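Local coordinates for protein salivary nitrophorin (Cimex lectularius, PDB 2IMQ) that carries nitric oxide on its heme and delivers it to the victim during feeding, causing vasodilation, at residues His10-Asn15 and Glu27-Asn32; Asn261-Tyr266 and Pro273-Phe278; Gly117-Phe122 and Thr152-Ser157. One frame throughout, in Å; residues are numbered along the deposited sequence.

The three contacts illustrate how a two-sheet sandwich is built up: contacts 1 and 3 lay a helix end and a loop on the two sheets, while contact 2 pairs strands within one of them. Contact 1 (10-15 with 27-32) and contact 2 (261-266 with 273-278) have centres about 6 Å apart and share one six-stranded sheet, in which strands 6-17 and 274-281 are neighbours. They touch directly, Glu-27 meeting Asn-265 and Leu-28 meeting Tyr-266, although they come from opposite ends of the chain. Contact 3 (117-122 with 152-157) falls between them in sequence but belongs to the other sheet, its centre about 21 Å from that of contact 1 and about 23 Å from that of contact 2. Heme touches Trp-14 of contact 1.

Contact 1: residues His10-Asn15 and Glu27-Asn32; sequences HTVSWN and ELLGLN
His-10 on strand 6-17 reaches over to the end of the short helix 26-29, and its atoms from CB through ND1 to CE1 meet that segment in turn. CB and CG lie 3.8 and 3.7 Å from Leu-29 O; ND1 then donates to that same oxygen over 2.8 Å, nearly straight at 169°, in the carbonyl plane and close to the ring plane. Beyond it CE1 comes within 3.1 Å of Gly-30 O, also at the ring edge. The bond holds the imidazole's rotation and occupies a carbonyl at the helix end, where Gly-30, at positive phi, forms a Schellman motif.

Two residues along, Val-12 divides its branches between two leucines. With CG2 anti to the backbone N, that methyl meets Leu-28 CD1 at 3.9 Å, the side chains crossing at about a right angle, while CG1 turns to Leu-29 CD2. Leu-28 O is buried against Val-12 with no polar partner in the model. Leu-28 CD1 also approaches Trp-14 CE3 at 4.2 Å; the indole touches heme and gives its NE1 hydrogen to His-271 O. Strand 6-17, helix 26-29 and strand 39-46 make a beta-alpha-beta unit of the DNase I-like fold, here with its first strand contributing to the heme pocket.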
loop_
_atom_site.group_PDB
_atom_site.type_symbol
_atom_site.label_atom_id
_atom_site.label_comp_id
_atom_site.label_asym_id
_atom_site.label_seq_id
_atom_site.Cartn_x
_atom_site.Cartn_y
_atom_site.Cartn_z
ATOM N N HIS A 10 2.206 -9.323 5.233
ATOM C CA HIS A 10 1.245 -8.267 5.611
ATOM C C HIS A 10 1.676 -6.982 4.959
ATOM O O HIS A 10 2.858 -6.643 4.979
ATOM C CB HIS A 10 1.215 -8.055 7.137
ATOM C CG HIS A 10 0.574 -9.175 7.902
ATOM N ND1 HIS A 10 0.208 -9.054 9.232
ATOM C CD2 HIS A 10 0.232 -10.431 7.520
ATOM C CE1 HIS A 10 -0.319 -10.200 9.630
ATOM N NE2 HIS A 10 -0.302 -11.057 8.621
ATOM N N THR A 11 0.723 -6.283 4.390
ATOM C CA THR A 11 0.950 -4.939 3.894
ATOM C C THR A 11 -0.010 -3.984 4.533
ATOM O O THR A 11 -1.171 -4.331 4.791
ATOM C CB THR A 11 0.785 -4.881 2.345
ATOM O OG1 THR A 11 -0.565 -5.157 1.956
ATOM C CG2 THR A 11 1.689 -5.894 1.659
ATOM N N VAL A 12 0.447 -2.771 4.777
ATOM C CA VAL A 12 -0.438 -1.717 5.182
ATOM C C VAL A 12 -0.109 -0.455 4.461
ATOM O O VAL A 12 1.071 -0.117 4.321
ATOM C CB VAL A 12 -0.452 -1.543 6.741
ATOM C CG1 VAL A 12 0.895 -1.090 7.282
ATOM C CG2 VAL A 12 -1.526 -0.598 7.189
ATOM N N SER A 13 -1.130 0.251 4.016
ATOM C CA SER A 13 -0.871 1.558 3.531
ATOM C C SER A 13 -1.865 2.558 4.100
ATOM O O SER A 13 -3.021 2.205 4.489
ATOM C CB SER A 13 -0.862 1.609 2.044
ATOM O OG SER A 13 -2.154 1.619 1.486
ATOM N N TRP A 14 -1.424 3.800 4.124
ATOM C CA TRP A 14 -2.223 4.862 4.703
ATOM C C TRP A 14 -1.865 6.158 4.048
ATOM O O TRP A 14 -0.714 6.595 4.061
ATOM C CB TRP A 14 -1.912 4.932 6.174
ATOM C CG TRP A 14 -2.824 5.738 7.002
ATOM C CD1 TRP A 14 -3.977 6.380 6.642
ATOM C CD2 TRP A 14 -2.719 5.852 8.405
ATOM N NE1 TRP A 14 -4.538 6.966 7.757
ATOM C CE2 TRP A 14 -3.776 6.650 8.851
ATOM C CE3 TRP A 14 -1.802 5.370 9.341
ATOM C CZ2 TRP A 14 -3.945 6.951 10.189
ATOM C CZ3 TRP A 14 -1.972 5.690 10.643
ATOM C CH2 TRP A 14 -3.030 6.446 11.058
ATOM N N ASN A 15 -2.858 6.813 3.492
ATOM C CA ASN A 15 -2.717 8.205 3.079
ATOM C C ASN A 15 -2.919 9.018 4.344
ATOM O O ASN A 15 -4.049 9.368 4.764
ATOM C CB ASN A 15 -3.720 8.547 1.976
ATOM C CG ASN A 15 -3.453 9.897 1.394
ATOM O OD1 ASN A 15 -2.860 10.702 2.075
ATOM N ND2 ASN A 15 -3.852 10.158 0.138
ATOM N N GLU A 27 -1.681 -3.362 15.928
ATOM C CA GLU A 27 -2.900 -3.439 15.191
ATOM C C GLU A 27 -2.699 -3.016 13.712
ATOM O O GLU A 27 -3.199 -3.685 12.801
ATOM C CB GLU A 27 -3.941 -2.551 15.830
ATOM C CG GLU A 27 -5.306 -2.627 15.199
ATOM C CD GLU A 27 -6.332 -1.748 15.897
ATOM O OE1 GLU A 27 -7.492 -1.788 15.485
ATOM O OE2 GLU A 27 -5.989 -1.006 16.843
ATOM N N LEU A 28 -1.967 -1.928 13.511
ATOM C CA LEU A 28 -1.694 -1.390 12.186
ATOM C C LEU A 28 -1.049 -2.433 11.288
ATOM O O LEU A 28 -1.319 -2.497 10.093
ATOM C CB LEU A 28 -0.788 -0.161 12.329
ATOM C CG LEU A 28 -0.575 0.593 11.040
ATOM C CD1 LEU A 28 -1.796 1.337 10.594
ATOM C CD2 LEU A 28 0.585 1.535 11.119
ATOM N N LEU A 29 -0.187 -3.277 11.868
ATOM C CA LEU A 29 0.577 -4.249 11.108
ATOM C C LEU A 29 -0.034 -5.637 11.131
ATOM O O LEU A 29 0.480 -6.563 10.521
ATOM C CB LEU A 29 2.014 -4.309 11.615
ATOM C CG LEU A 29 2.717 -2.983 11.708
ATOM C CD1 LEU A 29 4.062 -3.195 12.344
ATOM C CD2 LEU A 29 2.846 -2.353 10.426
ATOM N N GLY A 30 -1.185 -5.798 11.766
ATOM C CA GLY A 30 -1.873 -7.058 11.773
ATOM C C GLY A 30 -1.249 -8.076 12.720
ATOM O O GLY A 30 -1.362 -9.246 12.443
ATOM N N LEU A 31 -0.636 -7.609 13.809
ATOM C CA LEU A 31 0.127 -8.448 14.763
ATOM C C LEU A 31 -0.626 -8.687 16.083
ATOM O O LEU A 31 -0.208 -9.499 16.928
ATOM C CB LEU A 31 1.489 -7.807 15.044
ATOM C CG LEU A 31 2.351 -7.594 13.801
ATOM C CD1 LEU A 31 3.709 -6.909 14.146
ATOM C CD2 LEU A 31 2.550 -8.848 13.046
ATOM N N ASN A 32 -1.747 -8.021 16.245
ATOM C CA ASN A 32 -2.470 -7.988 17.508
ATOM C C ASN A 32 -3.270 -9.241 17.831
ATOM O O ASN A 32 -3.899 -9.282 18.906
ATOM C CB ASN A 32 -3.430 -6.790 17.505
ATOM C CG ASN A 32 -4.526 -6.904 16.401
ATOM O OD1 ASN A 32 -5.721 -6.786 16.688
ATOM N ND2 ASN A 32 -4.122 -7.128 15.146
#

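Contact 2: residues Asn261-Tyr266 and Pro273-Phe278; sequences NSLTNY and PVLAKF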
loop_
_atom_site.group_PDB
_atom_site.type_symbol
_atom_site.label_atom_id
_atom_site.label_comp_id
_atom_site.label_asym_id
_atom_site.label_seq_id
_atom_site.Cartn_x
_atom_site.Cartn_y
_atom_site.Cartn_z
ATOM N N ASN A 261 -8.798 -5.511 4.838
ATOM C CA ASN A 261 -9.665 -4.703 5.646
ATOM C C ASN A 261 -9.120 -3.329 5.887
ATOM O O ASN A 261 -7.927 -3.163 6.095
ATOM C CB ASN A 261 -9.814 -5.332 7.054
ATOM C CG ASN A 261 -10.426 -6.712 7.063
ATOM O OD1 ASN A 261 -11.636 -6.861 7.134
ATOM N ND2 ASN A 261 -9.598 -7.728 7.070
ATOM N N SER A 262 -10.001 -2.339 5.959
ATOM C CA SER A 262 -9.659 -1.071 6.536
ATOM C C SER A 262 -9.608 -1.228 8.062
ATOM O O SER A 262 -10.296 -2.047 8.637
ATOM C CB SER A 262 -10.682 -0.010 6.182
ATOM O OG SER A 262 -11.972 -0.420 6.595
ATOM N N LEU A 263 -8.781 -0.401 8.657
ATOM C CA LEU A 263 -8.622 -0.383 10.111
ATOM C C LEU A 263 -9.276 0.844 10.663
ATOM O O LEU A 263 -8.712 1.932 10.815
ATOM C CB LEU A 263 -7.163 -0.428 10.463
ATOM C CG LEU A 263 -6.375 -1.580 9.886
ATOM C CD1 LEU A 263 -4.932 -1.460 10.333
ATOM C CD2 LEU A 263 -6.959 -2.931 10.245
ATOM N N THR A 264 -10.541 0.649 10.992
ATOM C CA THR A 264 -11.401 1.771 11.329
ATOM C C THR A 264 -11.067 2.354 12.720
ATOM O O THR A 264 -11.443 3.487 12.991
ATOM C CB THR A 264 -12.881 1.378 11.169
ATOM O OG1 THR A 264 -13.156 0.170 11.854
ATOM C CG2 THR A 264 -13.182 1.054 9.653
ATOM N N ASN A 265 -10.276 1.647 13.541
ATOM C CA ASN A 265 -9.798 2.196 14.852
ATOM C C ASN A 265 -8.766 3.299 14.747
ATOM O O ASN A 265 -8.494 4.008 15.711
ATOM C CB ASN A 265 -9.223 1.068 15.720
ATOM C CG ASN A 265 -10.283 0.160 16.250
ATOM O OD1 ASN A 265 -11.442 0.587 16.445
ATOM N ND2 ASN A 265 -9.924 -1.094 16.490
ATOM N N TYR A 266 -8.127 3.409 13.573
ATOM C CA TYR A 266 -7.240 4.516 13.299
ATOM C C TYR A 266 -8.005 5.640 12.630
ATOM O O TYR A 266 -8.023 5.725 11.381
ATOM C CB TYR A 266 -6.049 4.029 12.430
ATOM C CG TYR A 266 -5.167 3.041 13.151
ATOM C CD1 TYR A 266 -5.403 1.694 13.098
ATOM C CD2 TYR A 266 -4.105 3.476 13.940
ATOM C CE1 TYR A 266 -4.609 0.779 13.782
ATOM C CE2 TYR A 266 -3.290 2.566 14.619
ATOM C CZ TYR A 266 -3.548 1.227 14.559
ATOM O OH TYR A 266 -2.771 0.284 15.202
ATOM N N PRO A 273 -6.418 3.479 7.306
ATOM C CA PRO A 273 -5.401 2.543 6.801
ATOM C C PRO A 273 -6.014 1.264 6.318
ATOM O O PRO A 273 -7.075 0.840 6.823
ATOM C CB PRO A 273 -4.468 2.302 7.994
ATOM C CG PRO A 273 -5.052 2.968 9.125
ATOM C CD PRO A 273 -6.240 3.724 8.743
ATOM N N VAL A 274 -5.342 0.608 5.375
ATOM C CA VAL A 274 -5.789 -0.617 4.815
ATOM C C VAL A 274 -4.739 -1.683 4.976
ATOM O O VAL A 274 -3.596 -1.500 4.545
ATOM C CB VAL A 274 -6.211 -0.422 3.345
ATOM C CG1 VAL A 274 -6.515 -1.733 2.678
ATOM C CG2 VAL A 274 -7.456 0.416 3.234
ATOM N N LEU A 275 -5.126 -2.801 5.596
ATOM C CA LEU A 275 -4.265 -3.896 5.911
ATOM C C LEU A 275 -4.630 -5.133 5.096
ATOM O O LEU A 275 -5.803 -5.565 5.112
ATOM C CB LEU A 275 -4.438 -4.213 7.406
ATOM C CG LEU A 275 -3.736 -5.436 7.950
ATOM C CD1 LEU A 275 -2.189 -5.335 7.804
ATOM C CD2 LEU A 275 -4.103 -5.625 9.366
ATOM N N ALA A 276 -3.663 -5.688 4.392
ATOM C CA ALA A 276 -3.868 -6.899 3.649
ATOM C C ALA A 276 -2.924 -7.949 4.175
ATOM O O ALA A 276 -1.806 -7.647 4.575
ATOM C CB ALA A 276 -3.671 -6.716 2.134
ATOM N N LYS A 277 -3.383 -9.171 4.128
ATOM C CA LYS A 277 -2.631 -10.325 4.584
ATOM C C LYS A 277 -2.715 -11.343 3.480
ATOM O O LYS A 277 -3.794 -11.636 2.961
ATOM C CB LYS A 277 -3.172 -10.921 5.903
ATOM C CG LYS A 277 -3.284 -9.931 7.031
ATOM C CD LYS A 277 -3.848 -10.570 8.308
ATOM C CE LYS A 277 -4.082 -9.541 9.377
ATOM N NZ LYS A 277 -4.567 -10.231 10.626
ATOM N N PHE A 278 -1.557 -11.891 3.114
ATOM C CA PHE A 278 -1.459 -12.867 2.015
ATOM C C PHE A 278 -0.661 -14.063 2.442
ATOM O O PHE A 278 0.243 -13.940 3.259
ATOM C CB PHE A 278 -0.706 -12.250 0.836
ATOM C CG PHE A 278 -1.297 -10.973 0.335
ATOM C CD1 PHE A 278 -0.863 -9.761 0.847
ATOM C CD2 PHE A 278 -2.197 -10.983 -0.708
ATOM C CE1 PHE A 278 -1.386 -8.567 0.354
ATOM C CE2 PHE A 278 -2.690 -9.735 -1.219
ATOM C CZ PHE A 278 -2.293 -8.573 -0.632
HETATM O O HOH W 1 -6.620 -7.623 6.894
#
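The carbonyl oxygen of Leu-275 is gripped twice, by Asn-261 N of the neighbouring strand at 3.0 Å and by a water at 2.8 Å. That water in turn accepts from Asn-261 ND2, so Asn-261 reaches this one acceptor directly through its main chain and, by way of the water, through its side chain. The pairing is completed in the other direction by Leu-275 N, which donates to Asn-261 O almost along the C=O axis, with an N-H...O angle of 171°. These two bonds define an antiparallel hydrogen-bonded pair. Next comes the non-hydrogen-bonded pair Ser-262 and Val-274, after which Leu-263 N donates to Pro-273 O at 2.8 Å, a bond that carries the pairing past the end of the strand. The same oxygen receives a CA-H...O contact from Ser-262.

Apolar groups cover the side of the sheet on which Leu-275 lies. Leu-263, its CG anti to the carbonyl carbon (chi1 -55°), brings both methyls against Leu-275 CB, CD2 standing 4.0 Å from it and equally near Leu-275 CD2. Farther along, the ring of Pro-273 is crossed at about a right angle by the side chain of Tyr-266: CB of the tyrosine rests 3.6 Å from Pro-273 CG. The phenol continues away from the proline, and its OH bonds to Asn-24 O. Pro-273 also packs against Trp-14 of the neighbouring strand 6-17 and Leu-28 of helix 26-29, which joins this end of the hairpin to contact 1. A type I turn from Leu-263 to Tyr-266, closed by Tyr-266 N to Leu-263 O, begins the connection. The whole is an antiparallel beta hairpin, with strand 255-262 at the border of the six-stranded sheet and strand 274-281 next inward.

Contact 3: residues Gly117-Phe122 and Thr152-Ser157; sequences GIVTSF and TRLDYS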
loop_
_atom_site.group_PDB
_atom_site.type_symbol
_atom_site.label_atom_id
_atom_site.label_comp_id
_atom_site.label_asym_id
_atom_site.label_seq_id
_atom_site.Cartn_x
_atom_site.Cartn_y
_atom_site.Cartn_z
ATOM N N GLY A 117 6.848 7.013 -7.610
ATOM C CA GLY A 117 6.751 5.898 -6.764
ATOM C C GLY A 117 8.091 5.359 -6.351
ATOM O O GLY A 117 9.169 5.900 -6.704
ATOM N N ILE A 118 8.018 4.287 -5.590
ATOM C CA ILE A 118 9.186 3.563 -4.992
ATOM C C ILE A 118 8.971 2.105 -5.217
ATOM O O ILE A 118 7.855 1.596 -4.998
ATOM C CB ILE A 118 9.270 3.824 -3.505
ATOM C CG1 ILE A 118 9.311 5.333 -3.176
ATOM C CG2 ILE A 118 10.537 3.125 -2.866
ATOM C CD1 ILE A 118 9.091 5.654 -1.764
ATOM N N VAL A 119 10.035 1.387 -5.609
ATOM C CA VAL A 119 9.959 -0.049 -5.648
ATOM C C VAL A 119 11.127 -0.634 -4.853
ATOM O O VAL A 119 12.253 -0.315 -5.150
ATOM C CB VAL A 119 10.057 -0.639 -7.076
ATOM C CG1 VAL A 119 9.727 -2.072 -7.049
ATOM C CG2 VAL A 119 9.184 0.056 -8.018
ATOM N N THR A 120 10.832 -1.489 -3.907
ATOM C CA THR A 120 11.865 -2.224 -3.143
ATOM C C THR A 120 11.685 -3.677 -3.429
ATOM O O THR A 120 10.595 -4.236 -3.299
ATOM C CB THR A 120 11.694 -1.909 -1.644
ATOM O OG1 THR A 120 12.041 -0.550 -1.403
ATOM C CG2 THR A 120 12.599 -2.769 -0.761
ATOM N N SER A 121 12.802 -4.344 -3.790
ATOM C CA SER A 121 12.781 -5.730 -4.180
ATOM C C SER A 121 13.904 -6.503 -3.469
ATOM O O SER A 121 14.922 -5.960 -3.139
ATOM C CB SER A 121 12.996 -5.887 -5.700
ATOM O OG SER A 121 11.991 -5.199 -6.439
ATOM N N PHE A 122 13.689 -7.771 -3.312
ATOM C CA PHE A 122 14.664 -8.673 -2.606
ATOM C C PHE A 122 14.307 -10.102 -2.855
ATOM O O PHE A 122 13.179 -10.454 -3.228
ATOM C CB PHE A 122 14.660 -8.378 -1.090
ATOM C CG PHE A 122 13.367 -8.746 -0.401
ATOM C CD1 PHE A 122 13.229 -9.981 0.175
ATOM C CD2 PHE A 122 12.289 -7.831 -0.313
ATOM C CE1 PHE A 122 12.078 -10.355 0.779
ATOM C CE2 PHE A 122 11.103 -8.209 0.303
ATOM C CZ PHE A 122 10.993 -9.461 0.843
ATOM N N THR A 152 4.960 2.644 -15.792
ATOM C CA THR A 152 5.429 1.289 -16.168
ATOM C C THR A 152 6.744 0.998 -15.484
ATOM O O THR A 152 7.054 -0.148 -15.266
ATOM C CB THR A 152 5.575 1.153 -17.676
ATOM O OG1 THR A 152 6.365 2.239 -18.129
ATOM C CG2 THR A 152 4.253 1.260 -18.339
ATOM N N ARG A 153 7.526 2.025 -15.144
ATOM C CA ARG A 153 8.799 1.841 -14.461
ATOM C C ARG A 153 8.667 1.284 -13.063
ATOM O O ARG A 153 9.612 0.791 -12.489
ATOM C CB ARG A 153 9.545 3.167 -14.369
ATOM C CG ARG A 153 10.017 3.711 -15.746
ATOM C CD ARG A 153 10.572 5.086 -15.607
ATOM N NE ARG A 153 9.508 6.087 -15.470
ATOM C CZ ARG A 153 9.711 7.393 -15.291
ATOM N NH1 ARG A 153 10.946 7.874 -15.273
ATOM N NH2 ARG A 153 8.691 8.223 -15.165
ATOM N N LEU A 154 7.461 1.368 -12.508
ATOM C CA LEU A 154 7.145 0.888 -11.136
ATOM C C LEU A 154 6.580 -0.525 -11.154
ATOM O O LEU A 154 6.362 -1.128 -10.092
ATOM C CB LEU A 154 6.179 1.850 -10.444
ATOM C CG LEU A 154 6.660 3.270 -10.263
ATOM C CD1 LEU A 154 5.500 4.172 -9.835
ATOM C CD2 LEU A 154 7.763 3.365 -9.253
ATOM N N ASP A 155 6.400 -1.086 -12.353
ATOM C CA ASP A 155 5.670 -2.331 -12.556
ATOM C C ASP A 155 6.676 -3.411 -12.948
ATOM O O ASP A 155 7.023 -3.587 -14.148
ATOM C CB ASP A 155 4.635 -2.183 -13.657
ATOM C CG ASP A 155 3.742 -3.358 -13.773
ATOM O OD1 ASP A 155 4.122 -4.487 -13.326
ATOM O OD2 ASP A 155 2.636 -3.254 -14.342
ATOM N N TYR A 156 7.112 -4.183 -11.946
ATOM C CA TYR A 156 8.131 -5.209 -12.132
ATOM C C TYR A 156 7.563 -6.508 -12.673
ATOM O O TYR A 156 8.271 -7.534 -12.746
ATOM C CB TYR A 156 8.927 -5.397 -10.832
ATOM C CG TYR A 156 10.053 -4.423 -10.634
ATOM C CD1 TYR A 156 9.977 -3.097 -11.002
ATOM C CD2 TYR A 156 11.199 -4.838 -10.008
ATOM C CE1 TYR A 156 11.054 -2.241 -10.826
ATOM C CE2 TYR A 156 12.262 -3.996 -9.823
ATOM C CZ TYR A 156 12.188 -2.714 -10.239
ATOM O OH TYR A 156 13.220 -1.832 -10.065
ATOM N N SER A 157 6.304 -6.495 -13.085
ATOM C CA SER A 157 5.726 -7.592 -13.848
ATOM C C SER A 157 5.975 -7.368 -15.349
ATOM O O SER A 157 5.813 -8.309 -16.132
ATOM C CB SER A 157 4.231 -7.772 -13.602
ATOM O OG SER A 157 3.449 -6.824 -14.276
#
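Leu-154 presses its two methyls onto the bare backbone of Gly-117, and here the packing is close. CD2 lies 3.5 Å from Gly-117 C, and CD1 stands 3.7 Å from Gly-117 CA. Gly-117 has no side chain, and the leucine methyls rest directly on its backbone. CD2 also reaches Val-119 CG2 at 3.8 Å, while that valine methyl lies against Leu-154 O, a carbonyl that bonds to Thr-132 OG1 on the adjoining strand.

The other valine methyl serves a different partner. With CG1 anti to the backbone N (chi1 -170°), it is set over the centre of the Tyr-156 ring, 3.9 Å from the centroid and 7° off the normal, a CH-pi contact made squarely onto one face. In this way a loop segment, running between strands 127-135 and 165-169, lies across strand 116-124 and covers the five-stranded sheet of the DNase I-like sandwich; Leu-154 also touches Val-107 and Tyr-156 touches Ile-105, both on strand 103-108.

Toward Ser-121 the contact is smaller and more polar. Its OG approaches Tyr-156 CE2 obliquely at 3.6 Å, but the hydroxyl's hydrogen bond is with Ser-130 OG, and no hydrogen bond joins the two segments. The solvent side begins at Tyr-156, which is partly exposed and whose ring forms a cation-pi contact with Lys-159. Beyond it the loop is shaped in part by its own bonds: Asp-155 OD1 accepts from Ser-157 N in an Asx turn and from Ser-157 OG at 2.6 Å, both donors coming from the same face of the carboxylate, while OD2 bonds to Tyr-150 OH and Trp-213 NE1. Thr-152 and Arg-153, at the other end, are exposed, the arginine pairing with Asp-151.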